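Local structure of cyclase (Streptomyces sp. R1128, 3TFZ) at residues A25-Y30 against V40-E45; L108-D113 against R144-D149. The protein probably catalyses the regiospecific cyclisation and aromatisation of a polyketide chain in the R1128 biosynthetic pathway. One frame throughout, in Å; residues are numbered along the deposited sequence.

Interaction 1. Residues A25-Y30 against V40-E45; sequences ADVLGY and VEILEE
Val40 straddles the backbone carbonyl of Val27 with its two methyls: CG1 lies 3.5 Å and CG2 3.6 Å from Val27 O. The torsion that sets CG1 anti to the backbone N (chi1 179°) also turns CG2 toward the start of the next helix, where it meets Tyr30 CB at 3.8 Å. Two residues on, Ile42 reaches the same 3-10 turn. Its CD1 touches Leu28 CD1 at 3.6 Å, the two side chains crossing at about a right angle, and comes more loosely to Val27 CG2 at 4.3 Å. Behind this first shell, Val27 O accepts a bond from Tyr30 N (3.0 Å), and Gly29 N bonds to Asp26 O, which keeps the turn tight. Val27 CG1 sits 3.6 Å above one face of the Tyr30 ring, offset toward its rim. The ring is tethered further out by its hydroxyl, which is hydrogen-bonded to Leu24 O and Arg69 NH1, and it meets the Phe34 ring. Phe34, like Ala31 and Thr37, belongs to the potassium site. The contact thus fastens the link between helices 17-25 and 30-33 to strand 37-46, at one edge of the helix-grip sheet. It is held across by apolar packing, the Val40 methyls lying against a carbonyl oxygen already engaged in its own turn.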
ATOM      1  N   ALA A  25      -6.493  -7.801 -16.538  1.00 16.66           N
ATOM      2  CA  ALA A  25      -7.108  -8.971 -17.178  1.00 16.97           C
ATOM      3  C   ALA A  25      -6.300  -9.585 -18.354  1.00 18.64           C
ATOM      4  O   ALA A  25      -6.458 -10.823 -18.653  1.00 19.67           O
ATOM      5  CB  ALA A  25      -8.579  -8.747 -17.632  1.00 15.50           C
ATOM      6  N   ASP A  26      -5.515  -8.775 -19.072  1.00 16.43           N
ATOM      7  CA  ASP A  26      -4.890  -9.308 -20.317  1.00 17.77           C
ATOM      8  C   ASP A  26      -3.504  -9.901 -19.998  1.00 18.31           C
ATOM      9  O   ASP A  26      -2.469  -9.252 -20.275  1.00 16.85           O
ATOM     10  CB  ASP A  26      -4.852  -8.132 -21.312  1.00 19.78           C
ATOM     11  CG  ASP A  26      -4.252  -8.481 -22.714  1.00 24.80           C
ATOM     12  OD1 ASP A  26      -4.160  -9.681 -23.081  1.00 29.04           O
ATOM     13  OD2 ASP A  26      -3.824  -7.492 -23.418  1.00 32.38           O
ATOM     14  N   VAL A  27      -3.468 -11.097 -19.358  1.00 18.43           N
ATOM     15  CA  VAL A  27      -2.185 -11.714 -19.083  1.00 19.92           C
ATOM     16  C   VAL A  27      -1.261 -11.912 -20.340  1.00 22.63           C
ATOM     17  O   VAL A  27      -0.051 -11.997 -20.174  1.00 23.90           O
ATOM     18  CB  VAL A  27      -2.239 -13.101 -18.492  1.00 20.63           C
ATOM     19  CG1 VAL A  27      -1.825 -13.199 -17.069  1.00 19.28           C
ATOM     20  CG2 VAL A  27      -3.367 -13.928 -18.978  1.00 20.87           C
ATOM     21  N   LEU A  28      -1.810 -12.116 -21.540  1.00 24.84           N
ATOM     22  CA  LEU A  28      -0.973 -12.138 -22.755  1.00 28.86           C
ATOM     23  C   LEU A  28      -0.068 -10.872 -22.871  1.00 27.54           C
ATOM     24  O   LEU A  28       0.991 -10.955 -23.441  1.00 30.97           O
ATOM     25  CB  LEU A  28      -1.823 -12.242 -24.005  1.00 31.07           C
ATOM     26  CG  LEU A  28      -2.174 -13.473 -24.880  1.00 35.80           C
ATOM     27  CD1 LEU A  28      -1.607 -14.795 -24.415  1.00 37.69           C
ATOM     28  CD2 LEU A  28      -3.675 -13.539 -25.312  1.00 34.31           C
ATOM     29  N   GLY A  29      -0.509  -9.705 -22.385  1.00 25.48           N
ATOM     30  CA  GLY A  29       0.348  -8.527 -22.309  1.00 22.40           C
ATOM     31  C   GLY A  29       1.406  -8.515 -21.193  1.00 20.72           C
ATOM     32  O   GLY A  29       2.121  -7.641 -21.163  1.00 19.51           O
ATOM     33  N   TYR A  30       1.427  -9.432 -20.238  1.00 21.48           N
ATOM     34  CA  TYR A  30       2.314  -9.327 -19.033  1.00 22.58           C
ATOM     35  C   TYR A  30       3.843  -9.348 -19.326  1.00 23.87           C
ATOM     36  O   TYR A  30       4.572  -8.722 -18.591  1.00 22.77           O
ATOM     37  CB  TYR A  30       2.001 -10.404 -17.983  1.00 21.54           C
ATOM     38  CG  TYR A  30       0.788 -10.089 -17.032  1.00 24.60           C
ATOM     39  CD1 TYR A  30       0.647 -10.747 -15.770  1.00 17.59           C
ATOM     40  CD2 TYR A  30      -0.245  -9.182 -17.420  1.00 18.79           C
ATOM     41  CE1 TYR A  30      -0.506 -10.480 -14.952  1.00 16.89           C
ATOM     42  CE2 TYR A  30      -1.385  -8.956 -16.593  1.00 15.53           C
ATOM     43  CZ  TYR A  30      -1.501  -9.605 -15.375  1.00 14.95           C
ATOM     44  OH  TYR A  30      -2.587  -9.352 -14.527  1.00 16.07           O
ATOM     45  N   VAL A  40       5.017 -15.535 -20.882  1.00 29.16           N
ATOM     46  CA  VAL A  40       3.747 -15.930 -20.350  1.00 29.75           C
ATOM     47  C   VAL A  40       3.195 -17.011 -21.286  1.00 32.58           C
ATOM     48  O   VAL A  40       3.309 -16.891 -22.528  1.00 34.49           O
ATOM     49  CB  VAL A  40       2.699 -14.779 -20.421  1.00 29.11           C
ATOM     50  CG1 VAL A  40       1.355 -15.235 -19.871  1.00 26.61           C
ATOM     51  CG2 VAL A  40       3.151 -13.577 -19.678  1.00 31.62           C
ATOM     52  N   GLU A  41       2.483 -17.977 -20.714  1.00 30.95           N
ATOM     53  CA  GLU A  41       1.838 -18.960 -21.502  1.00 32.19           C
ATOM     54  C   GLU A  41       0.513 -19.422 -20.911  1.00 29.87           C
ATOM     55  O   GLU A  41       0.495 -19.788 -19.758  1.00 26.67           O
ATOM     56  CB  GLU A  41       2.808 -20.093 -21.523  1.00 35.40           C
ATOM     57  CG  GLU A  41       2.498 -21.223 -22.380  1.00 44.92           C
ATOM     58  CD  GLU A  41       3.569 -22.268 -22.130  1.00 58.78           C
ATOM     59  OE1 GLU A  41       3.293 -23.477 -22.531  1.00 57.59           O
ATOM     60  OE2 GLU A  41       4.646 -21.808 -21.491  1.00 58.32           O
ATOM     61  N   ILE A  42      -0.554 -19.503 -21.735  1.00 30.36           N
ATOM     62  CA  ILE A  42      -1.875 -19.799 -21.238  1.00 29.33           C
ATOM     63  C   ILE A  42      -2.063 -21.234 -21.355  1.00 32.02           C
ATOM     64  O   ILE A  42      -2.018 -21.796 -22.442  1.00 35.99           O
ATOM     65  CB  ILE A  42      -3.003 -18.999 -21.940  1.00 30.23           C
ATOM     66  CG1 ILE A  42      -2.839 -17.472 -21.643  1.00 30.17           C
ATOM     67  CG2 ILE A  42      -4.346 -19.381 -21.407  1.00 29.21           C
ATOM     68  CD1 ILE A  42      -3.926 -16.550 -22.321  1.00 35.03           C
ATOM     69  N   LEU A  43      -2.294 -21.890 -20.232  1.00 32.14           N
ATOM     70  CA  LEU A  43      -2.477 -23.349 -20.293  1.00 34.12           C
ATOM     71  C   LEU A  43      -3.951 -23.723 -20.370  1.00 35.13           C
ATOM     72  O   LEU A  43      -4.327 -24.767 -20.937  1.00 38.44           O
ATOM     73  CB  LEU A  43      -1.788 -24.018 -19.083  1.00 34.82           C
ATOM     74  CG  LEU A  43      -0.329 -24.534 -18.855  1.00 36.35           C
ATOM     75  CD1 LEU A  43       0.772 -24.173 -19.882  1.00 30.55           C
ATOM     76  CD2 LEU A  43       0.088 -24.247 -17.432  1.00 26.89           C
ATOM     77  N   GLU A  44      -4.795 -22.880 -19.800  1.00 34.05           N
ATOM     78  CA  GLU A  44      -6.222 -23.179 -19.609  1.00 36.84           C
ATOM     79  C   GLU A  44      -6.903 -21.845 -19.398  1.00 33.60           C
ATOM     80  O   GLU A  44      -6.365 -20.961 -18.758  1.00 32.19           O
ATOM     81  CB  GLU A  44      -6.399 -24.178 -18.449  1.00 38.23           C
ATOM     82  CG  GLU A  44      -7.695 -25.031 -18.305  1.00 49.95           C
ATOM     83  CD  GLU A  44      -7.925 -25.472 -16.767  1.00 60.81           C
ATOM     84  OE1 GLU A  44      -6.924 -25.838 -16.101  1.00 64.34           O
ATOM     85  OE2 GLU A  44      -9.063 -25.435 -16.190  1.00 63.01           O
ATOM     86  N   GLU A  45      -8.059 -21.688 -19.992  1.00 36.54           N
ATOM     87  CA  GLU A  45      -8.772 -20.435 -20.094  1.00 37.94           C
ATOM     88  C   GLU A  45     -10.264 -20.662 -20.394  1.00 40.30           C
ATOM     89  O   GLU A  45     -10.614 -21.400 -21.256  1.00 42.31           O
ATOM     90  CB  GLU A  45      -8.205 -19.558 -21.210  1.00 39.01           C
ATOM     91  CG  GLU A  45      -7.981 -18.146 -20.677  1.00 42.26           C
ATOM     92  CD  GLU A  45      -7.938 -17.103 -21.777  1.00 48.30           C
ATOM     93  OE1 GLU A  45      -7.674 -17.500 -22.985  1.00 51.68           O
ATOM     94  OE2 GLU A  45      -8.211 -15.915 -21.397  1.00 44.98           O
TER

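Interaction 2. Residues L108-D113 against R144-D149; sequences LVLTHD and RNSVAD
His112 brings CE1 of its imidazole obliquely over to Ser146, 3.7 Å from Ser146 CB. Beside this touch a water joins strand to helix: it lies at the edge of the imidazole, in the ring plane, 2.6 Å from His112 ND1, and also bonds to Ser146 OG at 3.1 Å. The same water donates a hydrogen to Leu110 O at 2.9 Å, so three partners fix its place. Ser146 can reach it because its OG stands anti to the backbone N (chi1 170°). Two residues earlier on the strand, Leu110 sends CD2 to the helix, where it lies 4.1 Å from both Ser146 O and Asp149 CB, touching the helix where these two residues lie about one turn apart. Leu150 of the same helix, with Trp96 and Tyr80 from the sheet, extends the packing around Leu110. The strand and helix run nearly antiparallel, at 157°, with axes 9.5 Å apart. This is the C-terminal helix 131-164 gripped by the curved antiparallel sheet, as expected of the Bet v 1-like helix-grip fold. His112 NE2 is hydrogen-bonded to a bound 3-cyclohexyl-1-propylsulfonic acid molecule, probably from the crystallisation liquor, which suggests that the imidazole borders the interior pocket where polyketide may bind. The ring is therefore held from two ends: ND1 by the water between strand carbonyl and serine hydroxyl and, in this crystal, NE2 by the sulfonic acid molecule. Bonds at both nitrogens would limit rotation of the imidazole, and the water carries a polar link between strand and helix.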
ATOM      1  N   LEU A 108      -4.978   1.003  -6.515  1.00 14.47           N
ATOM      2  CA  LEU A 108      -4.549  -0.324  -6.965  1.00 14.55           C
ATOM      3  C   LEU A 108      -3.848  -1.084  -5.783  1.00 14.07           C
ATOM      4  O   LEU A 108      -2.875  -0.620  -5.207  1.00 15.69           O
ATOM      5  CB  LEU A 108      -3.621  -0.247  -8.243  1.00 13.13           C
ATOM      6  CG  LEU A 108      -3.205  -1.640  -8.772  1.00 14.35           C
ATOM      7  CD1 LEU A 108      -4.436  -2.519  -9.278  1.00 13.79           C
ATOM      8  CD2 LEU A 108      -2.238  -1.506  -9.924  1.00 16.23           C
ATOM      9  N   VAL A 109      -4.378  -2.251  -5.461  1.00 13.06           N
ATOM     10  CA  VAL A 109      -3.880  -3.089  -4.428  1.00 13.46           C
ATOM     11  C   VAL A 109      -3.475  -4.519  -4.893  1.00 13.69           C
ATOM     12  O   VAL A 109      -4.172  -5.180  -5.658  1.00 12.73           O
ATOM     13  CB  VAL A 109      -4.920  -3.196  -3.268  1.00 12.70           C
ATOM     14  CG1 VAL A 109      -4.347  -4.054  -2.067  1.00 13.52           C
ATOM     15  CG2 VAL A 109      -5.277  -1.789  -2.771  1.00 13.05           C
ATOM     16  N   LEU A 110      -2.344  -4.968  -4.329  1.00 15.94           N
ATOM     17  CA  LEU A 110      -1.774  -6.291  -4.560  1.00 14.33           C
ATOM     18  C   LEU A 110      -1.427  -6.874  -3.131  1.00 14.55           C
ATOM     19  O   LEU A 110      -0.704  -6.236  -2.396  1.00 12.41           O
ATOM     20  CB  LEU A 110      -0.544  -6.212  -5.458  1.00 10.02           C
ATOM     21  CG  LEU A 110       0.163  -7.542  -5.699  1.00 11.32           C
ATOM     22  CD1 LEU A 110      -0.785  -8.574  -6.267  1.00 10.45           C
ATOM     23  CD2 LEU A 110       1.326  -7.349  -6.658  1.00 12.37           C
ATOM     24  N   THR A 111      -2.020  -8.062  -2.808  1.00 13.94           N
ATOM     25  CA  THR A 111      -1.776  -8.829  -1.577  1.00 13.03           C
ATOM     26  C   THR A 111      -1.006 -10.092  -1.916  1.00 14.16           C
ATOM     27  O   THR A 111      -0.967 -10.574  -3.069  1.00 12.54           O
ATOM     28  CB  THR A 111      -3.050  -9.203  -0.715  1.00 11.52           C
ATOM     29  OG1 THR A 111      -3.748 -10.210  -1.366  1.00 14.03           O
ATOM     30  CG2 THR A 111      -4.060  -8.046  -0.508  1.00  8.03           C
ATOM     31  N   HIS A 112      -0.310 -10.580  -0.876  1.00 15.31           N
ATOM     32  CA  HIS A 112       0.435 -11.849  -0.961  1.00 12.92           C
ATOM     33  C   HIS A 112       0.238 -12.617   0.281  1.00 12.81           C
ATOM     34  O   HIS A 112       0.495 -12.069   1.331  1.00 13.48           O
ATOM     35  CB  HIS A 112       1.938 -11.636  -1.118  1.00 10.80           C
ATOM     36  CG  HIS A 112       2.316 -11.105  -2.454  1.00 13.20           C
ATOM     37  ND1 HIS A 112       2.335  -9.755  -2.742  1.00 10.76           N
ATOM     38  CD2 HIS A 112       2.765 -11.724  -3.569  1.00 12.28           C
ATOM     39  CE1 HIS A 112       2.719  -9.565  -3.990  1.00  5.35           C
ATOM     40  NE2 HIS A 112       3.027 -10.741  -4.506  1.00 10.04           N
ATOM     41  N   ASP A 113      -0.127 -13.899   0.146  1.00 12.57           N
ATOM     42  CA  ASP A 113      -0.206 -14.844   1.268  1.00 15.39           C
ATOM     43  C   ASP A 113       0.811 -15.917   0.881  1.00 16.72           C
ATOM     44  O   ASP A 113       0.697 -16.521  -0.207  1.00 17.87           O
ATOM     45  CB  ASP A 113      -1.634 -15.445   1.442  1.00 16.56           C
ATOM     46  CG  ASP A 113      -2.677 -14.327   1.885  1.00 20.47           C
ATOM     47  OD1 ASP A 113      -2.445 -13.796   3.008  1.00 20.42           O
ATOM     48  OD2 ASP A 113      -3.609 -13.931   1.097  1.00 16.90           O
ATOM     49  N   ARG A 144      10.309  -6.794  -3.202  1.00 22.56           N
ATOM     50  CA  ARG A 144      10.786  -6.268  -4.478  1.00 23.92           C
ATOM     51  C   ARG A 144       9.793  -6.327  -5.682  1.00 22.98           C
ATOM     52  O   ARG A 144       9.599  -5.395  -6.451  1.00 25.17           O
ATOM     53  CB  ARG A 144      12.168  -6.936  -4.818  1.00 25.30           C
ATOM     54  CG  ARG A 144      12.723  -6.631  -6.233  1.00 29.63           C
ATOM     55  CD  ARG A 144      14.169  -7.069  -6.483  1.00 39.46           C
ATOM     56  NE  ARG A 144      14.877  -5.810  -6.509  1.00 53.22           N
ATOM     57  CZ  ARG A 144      15.513  -5.283  -7.552  1.00 60.03           C
ATOM     58  NH1 ARG A 144      15.662  -5.940  -8.722  1.00 60.55           N
ATOM     59  NH2 ARG A 144      16.048  -4.076  -7.393  1.00 63.77           N
ATOM     60  N   ASN A 145       9.166  -7.448  -5.868  1.00 27.99           N
ATOM     61  CA  ASN A 145       8.450  -7.704  -7.070  1.00 26.26           C
ATOM     62  C   ASN A 145       7.044  -7.182  -6.994  1.00 22.73           C
ATOM     63  O   ASN A 145       6.440  -6.880  -7.963  1.00 22.38           O
ATOM     64  CB  ASN A 145       8.447  -9.199  -7.185  1.00 28.43           C
ATOM     65  CG  ASN A 145       9.545  -9.646  -8.006  1.00 36.71           C
ATOM     66  OD1 ASN A 145       9.411  -9.749  -9.244  1.00 39.33           O
ATOM     67  ND2 ASN A 145      10.703  -9.835  -7.378  1.00 43.43           N
ATOM     68  N   SER A 146       6.532  -7.150  -5.806  1.00 21.14           N
ATOM     69  CA  SER A 146       5.283  -6.568  -5.502  1.00 20.59           C
ATOM     70  C   SER A 146       5.263  -5.064  -5.930  1.00 19.35           C
ATOM     71  O   SER A 146       4.384  -4.614  -6.682  1.00 18.03           O
ATOM     72  CB  SER A 146       5.057  -6.761  -3.981  1.00 20.42           C
ATOM     73  OG  SER A 146       3.961  -6.014  -3.565  1.00 27.38           O
ATOM     74  N   VAL A 147       6.262  -4.303  -5.448  1.00 20.28           N
ATOM     75  CA  VAL A 147       6.550  -2.909  -5.842  1.00 17.74           C
ATOM     76  C   VAL A 147       6.715  -2.757  -7.398  1.00 18.11           C
ATOM     77  O   VAL A 147       6.091  -1.905  -7.945  1.00 19.69           O
ATOM     78  CB  VAL A 147       7.754  -2.317  -4.993  1.00 18.40           C
ATOM     79  CG1 VAL A 147       8.159  -0.936  -5.502  1.00 16.16           C
ATOM     80  CG2 VAL A 147       7.307  -2.220  -3.498  1.00 17.44           C
ATOM     81  N   ALA A 148       7.474  -3.633  -8.066  1.00 17.04           N
ATOM     82  CA  ALA A 148       7.753  -3.609  -9.482  1.00 18.50           C
ATOM     83  C   ALA A 148       6.488  -3.890 -10.288  1.00 18.89           C
ATOM     84  O   ALA A 148       6.225  -3.183 -11.266  1.00 19.36           O
ATOM     85  CB  ALA A 148       8.892  -4.643  -9.855  1.00 18.45           C
ATOM     86  N   ASP A 149       5.647  -4.800  -9.784  1.00 19.03           N
ATOM     87  CA  ASP A 149       4.402  -5.190 -10.447  1.00 19.38           C
ATOM     88  C   ASP A 149       3.357  -4.078 -10.421  1.00 17.76           C
ATOM     89  O   ASP A 149       2.690  -3.776 -11.413  1.00 17.49           O
ATOM     90  CB  ASP A 149       3.831  -6.498  -9.768  1.00 21.15           C
ATOM     91  CG  ASP A 149       4.537  -7.829 -10.230  1.00 27.21           C
ATOM     92  OD1 ASP A 149       5.457  -7.809 -11.121  1.00 28.96           O
ATOM     93  OD2 ASP A 149       4.153  -8.916  -9.676  1.00 33.02           O
TER
HETATM   94  O   HOH W   1       1.873  -7.357  -1.780  1.00 16.23           O

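Interaction 1 closes before interaction 2 opens along the chain, and their centres lie 18 Å apart, with nearest atoms about 7 Å from each other and no direct touch. Both reach the same seven-stranded antiparallel sheet, but toward opposite edges of its strand order: residues 40-45 belong to the outermost strand 37-46, whereas residues 108-113 lie on strand 105-116, next to the other outermost strand, 5-13. Interaction 1 joins that sheet to the 3-10 turn linking helices 17-25 and 30-33, and interaction 2 joins it to the long helix 131-164. Together they hold helical elements of the helix-grip fold against the sheet, consistent with a pocket enclosed between sheet and helix.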